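PDB 3KSX: nitrate transport protein from Xanthomonas axonopodis pv. citri, which probably binds alkanesulfonates in the periplasm as the SsuA component of an ABC importer, and is seen here with MOPS bound. Local coordinates for residues Gly83-Gly86 / Asp87-Leu91; His143-Leu146 / Leu147-Ala151; Phe214-Arg218 / Arg219-Ala223; Gln229-Met232 / Gly233-Gln237. All blocks are in the same frame, centred on the assembly; numbering follows the deposited sequence.

Contact 1: Gly83-Gly86 / Asp87-Leu91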
ATOM      1  N   GLY A  83      -8.041   7.462  -4.080  1.00 20.86           N
ATOM      2  CA  GLY A  83      -7.233   6.243  -4.323  1.00 21.31           C
ATOM      3  C   GLY A  83      -6.671   5.671  -3.034  1.00 20.59           C
ATOM      4  O   GLY A  83      -6.611   6.384  -2.020  1.00 22.41           O
ATOM      5  N   GLY A  84      -6.306   4.377  -3.063  1.00 20.03           N
ATOM      6  CA  GLY A  84      -5.762   3.710  -1.879  1.00 20.13           C
ATOM      7  C   GLY A  84      -4.274   3.556  -1.923  1.00 19.87           C
ATOM      8  O   GLY A  84      -3.700   3.120  -2.955  1.00 18.57           O
ATOM      9  N   ALA A  85      -3.628   3.789  -0.806  1.00 20.86           N
ATOM     10  CA  ALA A  85      -2.167   3.617  -0.787  1.00 20.68           C
ATOM     11  C   ALA A  85      -1.734   3.268   0.613  1.00 23.16           C
ATOM     12  O   ALA A  85      -2.541   3.380   1.566  1.00 23.56           O
ATOM     13  CB  ALA A  85      -1.528   4.900  -1.184  1.00 20.32           C
ATOM     14  N   GLY A  86      -0.446   2.933   0.736  1.00 22.20           N
ATOM     15  CA  GLY A  86       0.281   2.724   2.030  1.00 20.85           C
ATOM     16  C   GLY A  86       0.337   3.975   2.918  1.00 21.72           C
ATOM     17  O   GLY A  86      -0.116   5.031   2.559  1.00 20.73           O
ATOM     18  N   ASP A  87       0.984   3.870   4.067  1.00 22.34           N
ATOM     19  CA  ASP A  87       1.018   4.983   4.987  1.00 22.07           C
ATOM     20  C   ASP A  87       2.060   6.037   4.510  1.00 21.26           C
ATOM     21  O   ASP A  87       1.909   7.265   4.675  1.00 20.58           O
ATOM     22  CB  ASP A  87       1.346   4.486   6.379  1.00 22.33           C
ATOM     23  CG  ASP A  87       2.665   3.785   6.520  1.00 22.27           C
ATOM     24  OD1 ASP A  87       3.195   3.078   5.625  1.00 21.89           O
ATOM     25  OD2 ASP A  87       3.210   3.848   7.676  1.00 24.99           O
ATOM     26  N   ILE A  88       3.098   5.569   3.824  1.00 20.41           N
ATOM     27  CA  ILE A  88       4.201   6.468   3.365  1.00 20.20           C
ATOM     28  C   ILE A  88       3.960   7.344   2.139  1.00 21.22           C
ATOM     29  O   ILE A  88       4.430   8.545   2.145  1.00 18.65           O
ATOM     30  CB  ILE A  88       5.577   5.687   3.208  1.00 21.19           C
ATOM     31  CG1 ILE A  88       5.860   4.804   4.451  1.00 21.17           C
ATOM     32  CG2 ILE A  88       6.773   6.633   2.803  1.00 22.82           C
ATOM     33  CD1 ILE A  88       5.823   5.618   5.809  1.00 28.65           C
ATOM     34  N   PRO A  89       3.242   6.818   1.111  1.00 19.35           N
ATOM     35  CA  PRO A  89       3.058   7.664  -0.091  1.00 20.90           C
ATOM     36  C   PRO A  89       2.472   9.078   0.190  1.00 19.76           C
ATOM     37  O   PRO A  89       3.040  10.091  -0.299  1.00 19.59           O
ATOM     38  CB  PRO A  89       2.178   6.840  -0.995  1.00 20.52           C
ATOM     39  CG  PRO A  89       2.661   5.341  -0.682  1.00 22.34           C
ATOM     40  CD  PRO A  89       2.812   5.426   0.863  1.00 20.05           C
ATOM     41  N   PRO A  90       1.414   9.175   1.018  1.00 20.69           N
ATOM     42  CA  PRO A  90       0.888  10.495   1.272  1.00 22.18           C
ATOM     43  C   PRO A  90       1.829  11.427   1.998  1.00 22.06           C
ATOM     44  O   PRO A  90       1.729  12.633   1.812  1.00 25.06           O
ATOM     45  CB  PRO A  90      -0.399  10.270   2.080  1.00 21.59           C
ATOM     46  CG  PRO A  90      -0.357   8.830   2.544  1.00 21.59           C
ATOM     47  CD  PRO A  90       0.587   8.095   1.597  1.00 20.24           C
ATOM     48  N   LEU A  91       2.729  10.886   2.832  1.00 21.81           N
ATOM     49  CA  LEU A  91       3.714  11.693   3.535  1.00 22.34           C
ATOM     50  C   LEU A  91       4.657  12.297   2.492  1.00 23.14           C
ATOM     51  O   LEU A  91       5.007  13.485   2.510  1.00 22.87           O
ATOM     52  CB  LEU A  91       4.466  10.802   4.542  1.00 21.10           C
ATOM     53  CG  LEU A  91       3.636  10.374   5.761  1.00 22.41           C
ATOM     54  CD1 LEU A  91       4.437   9.380   6.667  1.00 23.19           C
ATOM     55  CD2 LEU A  91       3.115  11.582   6.501  1.00 24.49           C
TER
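Gly-86 meets two proline rings at the turn from strand 82-86 into helix 88-95. Its carbonyl oxygen O lies 3.4 Å from CD of Pro-89 and is also approached by Pro-90, whose CD stands 3.3 Å from Gly-86 O. Each CD is bonded to its own ring nitrogen, which carries no hydrogen, so the first turn of the helix presents CH2 groups to this oxygen. These are van der Waals approaches, and no hydrogen bond joins the two segments. Asp-87 makes the corner. Its CB sits 3.6 Å from Gly-86 C, while chi1 of 60° places CG between the backbone N and the carbonyl carbon and carries the carboxylate off toward Ser-141 and Asn-144 of helix 141-152. The strand-loop-helix order, with the ligand at the C-terminal tip of a strand in the sheet's middle, is consistent with a lobe of a periplasmic binding protein: Gly-86 N donates a hydrogen bond to O1 of the bound MOPS. Beneath the corner the contact turns apolar. Ala-85 directs its CB toward the helix and meets Pro-89 CB at 4.2 Å; both side chains also rest on Leu-72 of helix 68-76, and Pro-90 packs over Leu-215 of the neighbouring antiparallel strand 212-217.

Contact 2: His143-Leu146 / Leu147-Ala151; sequences HNLL and LRVLA
Helix 141-152, the middle element of a beta-alpha-beta unit between strands 133-136 and 161-164, brings Leu-146 against Leu-150 one turn on. Leu-146 CG lies 3.9 Å from Leu-150 CD1, and the two side chains cross at a slant. Their first torsions differ: Leu-146 has CG anti to its backbone N (chi1 -168°), whereas in Leu-150 CG is anti to the carbonyl carbon (chi1 -72°), which sends it back over the preceding turn until it stands 3.2 Å from Leu-146 O. Beside this pair Leu-145 and Val-149 run alongside each other in the same direction, with Leu-145 CD1 4.1 Å from Val-149 CG2. In the fold Leu-145, Leu-146 and Val-149 face the sheet, all touching Ile-115 of strand 113-118, and Leu-146 also reaches Ile-134 and Phe-136. Another face carries Asn-144 and Arg-148, again side by side. Asn-144 OD1 touches the aliphatic part of Arg-148 at CG, 3.6 Å away, and the amide and guanidinium planes are turned 45° apart. Bends at chi2 and chi3 lead the guanidinium away from the amide, and its NH1 donates instead to Leu-207 O. Regular i to i+4 bonds underlie both faces; the one from Leu-150 N to Leu-146 O measures 3.0 Å. Leu-147 packs on Leu-293 and Phe-294 of helix 281-296.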
ATOM      1  N   HIS A 143       9.509   1.148   2.081  1.00 21.82           N
ATOM      2  CA  HIS A 143      10.564   2.096   2.515  1.00 20.83           C
ATOM      3  C   HIS A 143      10.520   2.230   4.037  1.00 22.61           C
ATOM      4  O   HIS A 143      11.544   2.099   4.675  1.00 21.38           O
ATOM      5  CB  HIS A 143      10.291   3.453   1.877  1.00 21.90           C
ATOM      6  CG  HIS A 143      11.466   4.356   1.789  1.00 21.35           C
ATOM      7  ND1 HIS A 143      11.473   5.452   0.958  1.00 23.91           N
ATOM      8  CD2 HIS A 143      12.639   4.383   2.464  1.00 22.35           C
ATOM      9  CE1 HIS A 143      12.617   6.120   1.113  1.00 23.60           C
ATOM     10  NE2 HIS A 143      13.332   5.497   2.032  1.00 21.85           N
ATOM     11  N   ASN A 144       9.325   2.418   4.600  1.00 19.68           N
ATOM     12  CA  ASN A 144       9.186   2.444   6.079  1.00 22.25           C
ATOM     13  C   ASN A 144       9.494   1.063   6.761  1.00 20.35           C
ATOM     14  O   ASN A 144      10.168   0.991   7.830  1.00 19.28           O
ATOM     15  CB  ASN A 144       7.784   2.947   6.505  1.00 23.03           C
ATOM     16  CG  ASN A 144       7.615   2.931   8.012  1.00 24.42           C
ATOM     17  OD1 ASN A 144       8.339   3.647   8.718  1.00 24.28           O
ATOM     18  ND2 ASN A 144       6.662   2.136   8.516  1.00 24.28           N
ATOM     19  N   LEU A 145       9.010  -0.051   6.174  1.00 21.40           N
ATOM     20  CA  LEU A 145       9.380  -1.390   6.687  1.00 20.54           C
ATOM     21  C   LEU A 145      10.912  -1.550   6.766  1.00 20.04           C
ATOM     22  O   LEU A 145      11.454  -1.975   7.817  1.00 19.63           O
ATOM     23  CB  LEU A 145       8.842  -2.504   5.794  1.00 22.52           C
ATOM     24  CG  LEU A 145       9.368  -3.899   6.188  1.00 24.13           C
ATOM     25  CD1 LEU A 145       8.438  -4.312   7.322  1.00 23.07           C
ATOM     26  CD2 LEU A 145       9.281  -4.886   5.041  1.00 29.13           C
ATOM     27  N   LEU A 146      11.612  -1.189   5.675  1.00 21.21           N
ATOM     28  CA  LEU A 146      13.055  -1.290   5.655  1.00 23.20           C
ATOM     29  C   LEU A 146      13.733  -0.427   6.712  1.00 21.44           C
ATOM     30  O   LEU A 146      14.594  -0.899   7.440  1.00 21.77           O
ATOM     31  CB  LEU A 146      13.576  -0.992   4.240  1.00 22.93           C
ATOM     32  CG  LEU A 146      14.994  -1.290   3.853  1.00 27.25           C
ATOM     33  CD1 LEU A 146      15.411  -2.713   4.189  1.00 23.81           C
ATOM     34  CD2 LEU A 146      15.127  -0.990   2.335  1.00 30.83           C
ATOM     35  N   LEU A 147      13.473   0.884   6.728  1.00 21.60           N
ATOM     36  CA  LEU A 147      13.872   1.716   7.836  1.00 22.48           C
ATOM     37  C   LEU A 147      13.720   1.135   9.233  1.00 23.07           C
ATOM     38  O   LEU A 147      14.705   1.122  10.015  1.00 23.88           O
ATOM     39  CB  LEU A 147      13.156   3.084   7.721  1.00 22.56           C
ATOM     40  CG  LEU A 147      13.414   4.069   8.833  1.00 29.43           C
ATOM     41  CD1 LEU A 147      14.883   4.473   8.791  1.00 31.02           C
ATOM     42  CD2 LEU A 147      12.524   5.305   8.664  1.00 31.65           C
ATOM     43  N   ARG A 148      12.534   0.626   9.563  1.00 22.12           N
ATOM     44  CA  ARG A 148      12.238   0.213  10.906  1.00 22.95           C
ATOM     45  C   ARG A 148      12.940  -1.129  11.215  1.00 24.36           C
ATOM     46  O   ARG A 148      13.429  -1.328  12.332  1.00 24.60           O
ATOM     47  CB  ARG A 148      10.723  -0.017  11.094  1.00 22.96           C
ATOM     48  CG  ARG A 148       9.748   1.242  10.960  1.00 23.25           C
ATOM     49  CD  ARG A 148       9.762   2.247  12.099  1.00 31.68           C
ATOM     50  NE  ARG A 148       9.818   1.530  13.375  1.00 33.97           N
ATOM     51  CZ  ARG A 148       8.776   0.931  13.966  1.00 34.28           C
ATOM     52  NH1 ARG A 148       7.563   0.975  13.400  1.00 33.53           N
ATOM     53  NH2 ARG A 148       8.982   0.245  15.079  1.00 29.58           N
ATOM     54  N   VAL A 149      13.046  -2.017  10.234  1.00 23.27           N
ATOM     55  CA  VAL A 149      13.715  -3.321  10.451  1.00 25.34           C
ATOM     56  C   VAL A 149      15.219  -3.111  10.640  1.00 25.34           C
ATOM     57  O   VAL A 149      15.810  -3.642  11.584  1.00 27.28           O
ATOM     58  CB  VAL A 149      13.371  -4.295   9.295  1.00 25.69           C
ATOM     59  CG1 VAL A 149      14.240  -5.524   9.279  1.00 28.17           C
ATOM     60  CG2 VAL A 149      11.954  -4.758   9.426  1.00 24.99           C
ATOM     61  N   LEU A 150      15.824  -2.345   9.751  1.00 22.80           N
ATOM     62  CA  LEU A 150      17.238  -2.023   9.805  1.00 24.59           C
ATOM     63  C   LEU A 150      17.566  -1.399  11.164  1.00 26.60           C
ATOM     64  O   LEU A 150      18.541  -1.769  11.835  1.00 26.29           O
ATOM     65  CB  LEU A 150      17.613  -1.088   8.668  1.00 22.95           C
ATOM     66  CG  LEU A 150      17.626  -1.730   7.242  1.00 24.36           C
ATOM     67  CD1 LEU A 150      17.955  -0.658   6.258  1.00 23.13           C
ATOM     68  CD2 LEU A 150      18.647  -2.846   7.203  1.00 28.56           C
ATOM     69  N   ALA A 151      16.704  -0.488  11.620  1.00 28.06           N
ATOM     70  CA  ALA A 151      17.051   0.209  12.874  1.00 30.36           C
ATOM     71  C   ALA A 151      17.136  -0.729  14.104  1.00 32.01           C
ATOM     72  O   ALA A 151      17.865  -0.419  15.084  1.00 32.35           O
ATOM     73  CB  ALA A 151      16.108   1.326  13.123  1.00 29.27           C
TER

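Contact 3: Phe214-Arg218 / Arg219-Ala223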
ATOM      1  N   PHE A 214      -7.120   5.673   2.431  1.00 22.09           N
ATOM      2  CA  PHE A 214      -7.756   6.259   1.256  1.00 23.35           C
ATOM      3  C   PHE A 214      -7.508   7.784   1.240  1.00 22.57           C
ATOM      4  O   PHE A 214      -7.684   8.423   2.275  1.00 22.60           O
ATOM      5  CB  PHE A 214      -9.217   5.849   1.200  1.00 23.95           C
ATOM      6  CG  PHE A 214      -9.384   4.582   0.471  1.00 32.55           C
ATOM      7  CD1 PHE A 214      -9.120   3.350   1.122  1.00 36.30           C
ATOM      8  CD2 PHE A 214      -9.641   4.590  -0.906  1.00 35.19           C
ATOM      9  CE1 PHE A 214      -9.199   2.098   0.382  1.00 33.61           C
ATOM     10  CE2 PHE A 214      -9.737   3.415  -1.621  1.00 39.41           C
ATOM     11  CZ  PHE A 214      -9.496   2.163  -0.993  1.00 35.43           C
ATOM     12  N   LEU A 215      -6.959   8.300   0.132  1.00 22.02           N
ATOM     13  CA  LEU A 215      -6.602   9.708  -0.108  1.00 21.96           C
ATOM     14  C   LEU A 215      -7.617  10.307  -1.105  1.00 23.26           C
ATOM     15  O   LEU A 215      -8.099   9.657  -2.029  1.00 22.18           O
ATOM     16  CB  LEU A 215      -5.149   9.907  -0.623  1.00 20.56           C
ATOM     17  CG  LEU A 215      -3.992   9.530   0.352  1.00 16.83           C
ATOM     18  CD1 LEU A 215      -4.348   9.878   1.849  1.00 21.09           C
ATOM     19  CD2 LEU A 215      -3.703   8.009   0.278  1.00 21.85           C
ATOM     20  N   SER A 216      -7.916  11.571  -0.930  1.00 23.34           N
ATOM     21  CA  SER A 216      -8.824  12.213  -1.879  1.00 24.65           C
ATOM     22  C   SER A 216      -8.269  13.582  -2.192  1.00 22.80           C
ATOM     23  O   SER A 216      -7.443  14.176  -1.407  1.00 22.29           O
ATOM     24  CB  SER A 216     -10.201  12.364  -1.225  1.00 25.73           C
ATOM     25  OG  SER A 216     -11.160  12.973  -2.097  1.00 29.99           O
ATOM     26  N   SER A 217      -8.748  14.114  -3.317  1.00 22.34           N
ATOM     27  CA  SER A 217      -8.641  15.495  -3.672  1.00 21.59           C
ATOM     28  C   SER A 217      -9.390  16.292  -2.596  1.00 24.33           C
ATOM     29  O   SER A 217     -10.468  15.866  -2.157  1.00 23.36           O
ATOM     30  CB  SER A 217      -9.332  15.666  -5.065  1.00 23.45           C
ATOM     31  OG  SER A 217      -9.919  16.952  -5.241  1.00 27.77           O
ATOM     32  N   ARG A 218      -8.813  17.367  -2.083  1.00 22.73           N
ATOM     33  CA  ARG A 218      -9.552  18.235  -1.145  1.00 25.07           C
ATOM     34  C   ARG A 218     -10.847  18.851  -1.795  1.00 25.48           C
ATOM     35  O   ARG A 218     -11.942  18.859  -1.165  1.00 23.72           O
ATOM     36  CB  ARG A 218      -8.644  19.340  -0.619  1.00 26.52           C
ATOM     37  CG  ARG A 218      -9.423  20.386   0.220  1.00 29.11           C
ATOM     38  CD  ARG A 218      -8.520  21.478   0.763  1.00 34.35           C
ATOM     39  NE  ARG A 218      -7.466  20.969   1.650  1.00 36.71           N
ATOM     40  CZ  ARG A 218      -7.556  20.847   2.977  1.00 39.86           C
ATOM     41  NH1 ARG A 218      -8.670  21.203   3.608  1.00 40.15           N
ATOM     42  NH2 ARG A 218      -6.513  20.382   3.691  1.00 39.97           N
ATOM     43  N   ARG A 219     -10.755  19.300  -3.055  1.00 24.73           N
ATOM     44  CA  ARG A 219     -11.979  19.768  -3.745  1.00 25.36           C
ATOM     45  C   ARG A 219     -13.098  18.725  -3.874  1.00 25.01           C
ATOM     46  O   ARG A 219     -14.256  19.014  -3.655  1.00 25.02           O
ATOM     47  CB  ARG A 219     -11.618  20.296  -5.112  1.00 25.66           C
ATOM     48  CG  ARG A 219     -10.887  21.618  -4.988  1.00 29.63           C
ATOM     49  CD  ARG A 219     -10.364  22.115  -6.364  1.00 37.98           C
ATOM     50  NE  ARG A 219     -10.135  23.571  -6.357  1.00 43.03           N
ATOM     51  CZ  ARG A 219     -11.007  24.459  -6.849  1.00 44.13           C
ATOM     52  NH1 ARG A 219     -12.152  24.006  -7.413  1.00 38.66           N
ATOM     53  NH2 ARG A 219     -10.728  25.799  -6.814  1.00 44.30           N
ATOM     54  N   TYR A 220     -12.743  17.488  -4.214  1.00 26.26           N
ATOM     55  CA  TYR A 220     -13.777  16.488  -4.470  1.00 25.47           C
ATOM     56  C   TYR A 220     -14.434  16.110  -3.124  1.00 25.37           C
ATOM     57  O   TYR A 220     -15.622  15.939  -3.088  1.00 25.83           O
ATOM     58  CB  TYR A 220     -13.171  15.265  -5.161  1.00 26.12           C
ATOM     59  CG  TYR A 220     -14.150  14.249  -5.762  1.00 27.56           C
ATOM     60  CD1 TYR A 220     -14.641  14.392  -7.066  1.00 28.72           C
ATOM     61  CD2 TYR A 220     -14.544  13.131  -5.016  1.00 26.37           C
ATOM     62  CE1 TYR A 220     -15.506  13.436  -7.621  1.00 29.31           C
ATOM     63  CE2 TYR A 220     -15.379  12.150  -5.579  1.00 29.51           C
ATOM     64  CZ  TYR A 220     -15.825  12.294  -6.878  1.00 29.45           C
ATOM     65  OH  TYR A 220     -16.649  11.320  -7.388  1.00 29.64           O
ATOM     66  N   ALA A 221     -13.635  15.933  -2.057  1.00 24.10           N
ATOM     67  CA  ALA A 221     -14.158  15.493  -0.770  1.00 26.19           C
ATOM     68  C   ALA A 221     -15.020  16.607  -0.131  1.00 26.45           C
ATOM     69  O   ALA A 221     -16.050  16.350   0.515  1.00 27.54           O
ATOM     70  CB  ALA A 221     -12.982  15.060   0.175  1.00 25.36           C
ATOM     71  N   THR A 222     -14.616  17.851  -0.351  1.00 26.51           N
ATOM     72  CA  THR A 222     -15.409  19.019   0.079  1.00 29.36           C
ATOM     73  C   THR A 222     -16.746  19.088  -0.647  1.00 29.72           C
ATOM     74  O   THR A 222     -17.779  19.267   0.019  1.00 30.40           O
ATOM     75  CB  THR A 222     -14.586  20.267  -0.116  1.00 29.43           C
ATOM     76  OG1 THR A 222     -13.491  20.102   0.765  1.00 30.02           O
ATOM     77  CG2 THR A 222     -15.344  21.543   0.315  1.00 30.16           C
ATOM     78  N   ALA A 223     -16.731  18.913  -1.973  1.00 28.54           N
ATOM     79  CA  ALA A 223     -17.978  18.936  -2.796  1.00 29.88           C
ATOM     80  C   ALA A 223     -18.933  17.775  -2.559  1.00 30.08           C
ATOM     81  O   ALA A 223     -20.136  17.947  -2.638  1.00 31.35           O
ATOM     82  CB  ALA A 223     -17.681  19.035  -4.247  1.00 29.81           C
TER
HETATM   83  O   HOH W   1     -11.723  21.408   2.903  1.00 39.37           O
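Ser-217 reaches forward with its hydroxyl to the first turn of helix 218-223, where OG accepts from Tyr-220 N at 3.1 Å with an N-H...O angle of 157°. This is an N-cap: Ser-217, the residue just before the helix, covers the first turn of a helix whose local axis stands at 88° to strand 214-217. Tyr-220 lays its CB 3.7 Å from Ser-217 OG, while its ring leads away and the phenol OH bonds to Gln-30 O. Ser-216 points at the helix, with OG 3.6 Å from Ala-221 CB and hydrogen-bonded to Asp-81 O.

One residue on, Arg-218 and Thr-222, themselves a turn apart, pass at a slant. Thr-222 has OG1 beside its own backbone N (chi1 -64°), from where the hydroxyl donates to Arg-218 O at 2.8 Å. Thr-222 N binds the same oxygen at 3.0 Å, and the two donors approach from opposite faces of the carbonyl plane. A water takes a hydrogen bond from Arg-218 NH1 and gives one to Thr-222 OG1, while Arg-218 NE forms a salt bridge with Asp-99. With its proton committed to the carbonyl and the water donating to its oxygen, the threonine hydroxyl is probably restrained in rotation, and Arg-218 O is gripped by two bonds.

Contact 4: Gln229-Met232 / Gly233-Gln237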
ATOM      1  N   GLN A 229     -18.032   9.286   1.777  1.00 28.43           N
ATOM      2  CA  GLN A 229     -18.329   8.431   2.963  1.00 30.39           C
ATOM      3  C   GLN A 229     -19.004   7.115   2.529  1.00 29.70           C
ATOM      4  O   GLN A 229     -18.614   6.018   2.966  1.00 29.23           O
ATOM      5  CB  GLN A 229     -19.173   9.219   3.951  1.00 31.64           C
ATOM      6  CG  GLN A 229     -19.632   8.447   5.189  1.00 35.65           C
ATOM      7  CD  GLN A 229     -20.332   9.411   6.199  1.00 48.33           C
ATOM      8  OE1 GLN A 229     -20.187   9.256   7.421  1.00 50.62           O
ATOM      9  NE2 GLN A 229     -21.055  10.438   5.677  1.00 48.47           N
ATOM     10  N   GLN A 230     -20.015   7.226   1.657  1.00 29.65           N
ATOM     11  CA  GLN A 230     -20.715   6.059   1.139  1.00 29.95           C
ATOM     12  C   GLN A 230     -19.821   5.193   0.309  1.00 29.03           C
ATOM     13  O   GLN A 230     -19.917   3.962   0.405  1.00 30.28           O
ATOM     14  CB  GLN A 230     -21.920   6.468   0.327  1.00 29.64           C
ATOM     15  CG  GLN A 230     -23.071   6.810   1.251  1.00 38.63           C
ATOM     16  CD  GLN A 230     -23.892   7.918   0.701  1.00 44.88           C
ATOM     17  OE1 GLN A 230     -24.186   7.953  -0.503  1.00 49.22           O
ATOM     18  NE2 GLN A 230     -24.247   8.874   1.562  1.00 51.10           N
ATOM     19  N   VAL A 231     -18.932   5.797  -0.505  1.00 27.22           N
ATOM     20  CA  VAL A 231     -17.898   5.044  -1.239  1.00 26.90           C
ATOM     21  C   VAL A 231     -17.066   4.184  -0.276  1.00 26.84           C
ATOM     22  O   VAL A 231     -16.918   2.966  -0.501  1.00 26.35           O
ATOM     23  CB  VAL A 231     -16.998   5.991  -2.080  1.00 26.61           C
ATOM     24  CG1 VAL A 231     -15.838   5.239  -2.681  1.00 29.65           C
ATOM     25  CG2 VAL A 231     -17.822   6.639  -3.253  1.00 26.43           C
ATOM     26  N   MET A 232     -16.553   4.822   0.779  1.00 26.66           N
ATOM     27  CA  MET A 232     -15.730   4.138   1.791  1.00 29.29           C
ATOM     28  C   MET A 232     -16.544   3.023   2.386  1.00 28.46           C
ATOM     29  O   MET A 232     -16.031   1.924   2.567  1.00 30.78           O
ATOM     30  CB  MET A 232     -15.339   5.005   2.966  1.00 26.87           C
ATOM     31  CG  MET A 232     -14.449   6.225   2.694  1.00 34.90           C
ATOM     32  SD  MET A 232     -12.874   5.694   2.036  1.00 39.90           S
ATOM     33  CE  MET A 232     -13.081   5.759   0.229  1.00 38.10           C
ATOM     34  N   GLY A 233     -17.822   3.303   2.686  1.00 31.20           N
ATOM     35  CA  GLY A 233     -18.758   2.232   3.136  1.00 32.57           C
ATOM     36  C   GLY A 233     -18.793   0.988   2.279  1.00 34.27           C
ATOM     37  O   GLY A 233     -18.810  -0.114   2.781  1.00 33.24           O
ATOM     38  N   THR A 234     -18.825   1.168   0.963  1.00 35.33           N
ATOM     39  CA  THR A 234     -18.925   0.071   0.026  1.00 36.06           C
ATOM     40  C   THR A 234     -17.574  -0.626  -0.096  1.00 35.96           C
ATOM     41  O   THR A 234     -17.493  -1.860  -0.224  1.00 37.32           O
ATOM     42  CB  THR A 234     -19.463   0.590  -1.373  1.00 36.50           C
ATOM     43  OG1 THR A 234     -20.748   1.136  -1.170  1.00 38.16           O
ATOM     44  CG2 THR A 234     -19.605  -0.508  -2.409  1.00 36.53           C
ATOM     45  N   LEU A 235     -16.493   0.136  -0.009  1.00 35.67           N
ATOM     46  CA  LEU A 235     -15.195  -0.507  -0.063  1.00 35.63           C
ATOM     47  C   LEU A 235     -14.925  -1.294   1.237  1.00 36.28           C
ATOM     48  O   LEU A 235     -14.155  -2.289   1.246  1.00 35.99           O
ATOM     49  CB  LEU A 235     -14.106   0.537  -0.343  1.00 35.11           C
ATOM     50  CG  LEU A 235     -14.214   1.259  -1.685  1.00 32.66           C
ATOM     51  CD1 LEU A 235     -13.022   2.110  -1.854  1.00 31.51           C
ATOM     52  CD2 LEU A 235     -14.269   0.197  -2.814  1.00 29.48           C
ATOM     53  N   ASN A 236     -15.532  -0.838   2.336  1.00 36.69           N
ATOM     54  CA  ASN A 236     -15.389  -1.482   3.655  1.00 37.44           C
ATOM     55  C   ASN A 236     -16.009  -2.869   3.557  1.00 38.00           C
ATOM     56  O   ASN A 236     -15.508  -3.856   4.123  1.00 37.94           O
ATOM     57  CB  ASN A 236     -16.079  -0.659   4.730  1.00 36.19           C
ATOM     58  CG  ASN A 236     -16.183  -1.381   6.023  1.00 41.01           C
ATOM     59  OD1 ASN A 236     -16.960  -2.305   6.131  1.00 45.46           O
ATOM     60  ND2 ASN A 236     -15.370  -0.989   7.027  1.00 43.24           N
ATOM     61  N   GLN A 237     -17.113  -2.945   2.830  1.00 37.98           N
ATOM     62  CA  GLN A 237     -17.769  -4.215   2.596  1.00 38.83           C
ATOM     63  C   GLN A 237     -16.963  -5.157   1.683  1.00 37.61           C
ATOM     64  O   GLN A 237     -16.832  -6.371   1.987  1.00 37.16           O
ATOM     65  CB  GLN A 237     -19.173  -3.995   2.022  1.00 39.54           C
ATOM     66  CG  GLN A 237     -20.166  -3.343   3.007  1.00 46.28           C
ATOM     67  CD  GLN A 237     -20.175  -4.014   4.383  1.00 54.04           C
ATOM     68  OE1 GLN A 237     -20.442  -5.231   4.499  1.00 59.19           O
ATOM     69  NE2 GLN A 237     -19.880  -3.227   5.439  1.00 54.87           N
TER
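Met-232 and Val-231 both meet Leu-235 on the inner face of helix 225-244. Leu-235 CD1 lies 4.2 Å from Met-232 CE and 4.3 Å from Val-231 CG1, both loose apolar contacts. The methionine gets there by folding: chi1 of -63° and further bends at chi2 and chi3 bring its methyl round to the leucine. Leu-235 CG also rests over the preceding turn, 3.4 Å from Val-231 O.

The backbone behind these side chains is helical throughout. Leu-235 N bonds to Val-231 O at 2.9 Å, and Asn-236 N to Met-232 O at 2.8 Å. Val-231 O receives a second, weak bond from Thr-234 N, whose stronger link is to Gln-230 O.

Farther out, Phe-214 of strand 212-217 touches both Met-232 and Leu-235, and Leu-82 of strand 82-86 touches Val-231 and Met-232, so this face seats the helix on the sheet. On other sides Thr-234 OG1 is hydrogen-bonded to Arg-54 NH1 and Asn-236 ND2 to Val-276 O. The chemistry is therefore divided: apolar contacts join the side chains facing the sheet, while polar ends tie the helix to helix 50-54 and a loop.

In the fold
Contacts 1 and 3 share one mixed sheet, where strands 82-86 and 212-217 run antiparallel as neighbours: Gly-83 O and Leu-215 N, 2.9 Å apart, probably form a hydrogen bond. Phe-214 then carries contact 3 into contact 4, its CE2 lying 3.5 Å from Leu-235 CD1. Contact 2 belongs with the other five-stranded sheet, its centre about 31 Å from that of contact 4, on the opposite side of the chain's centre. Contact 1 bridges the two halves, Ile-88 CG1 meeting Asn-144 CB at 3.4 Å. It also lies at the ligand, Gly-86 and the bound MOPS being about 3 Å apart at their nearest atoms, consistent with a binding cleft between two lobes.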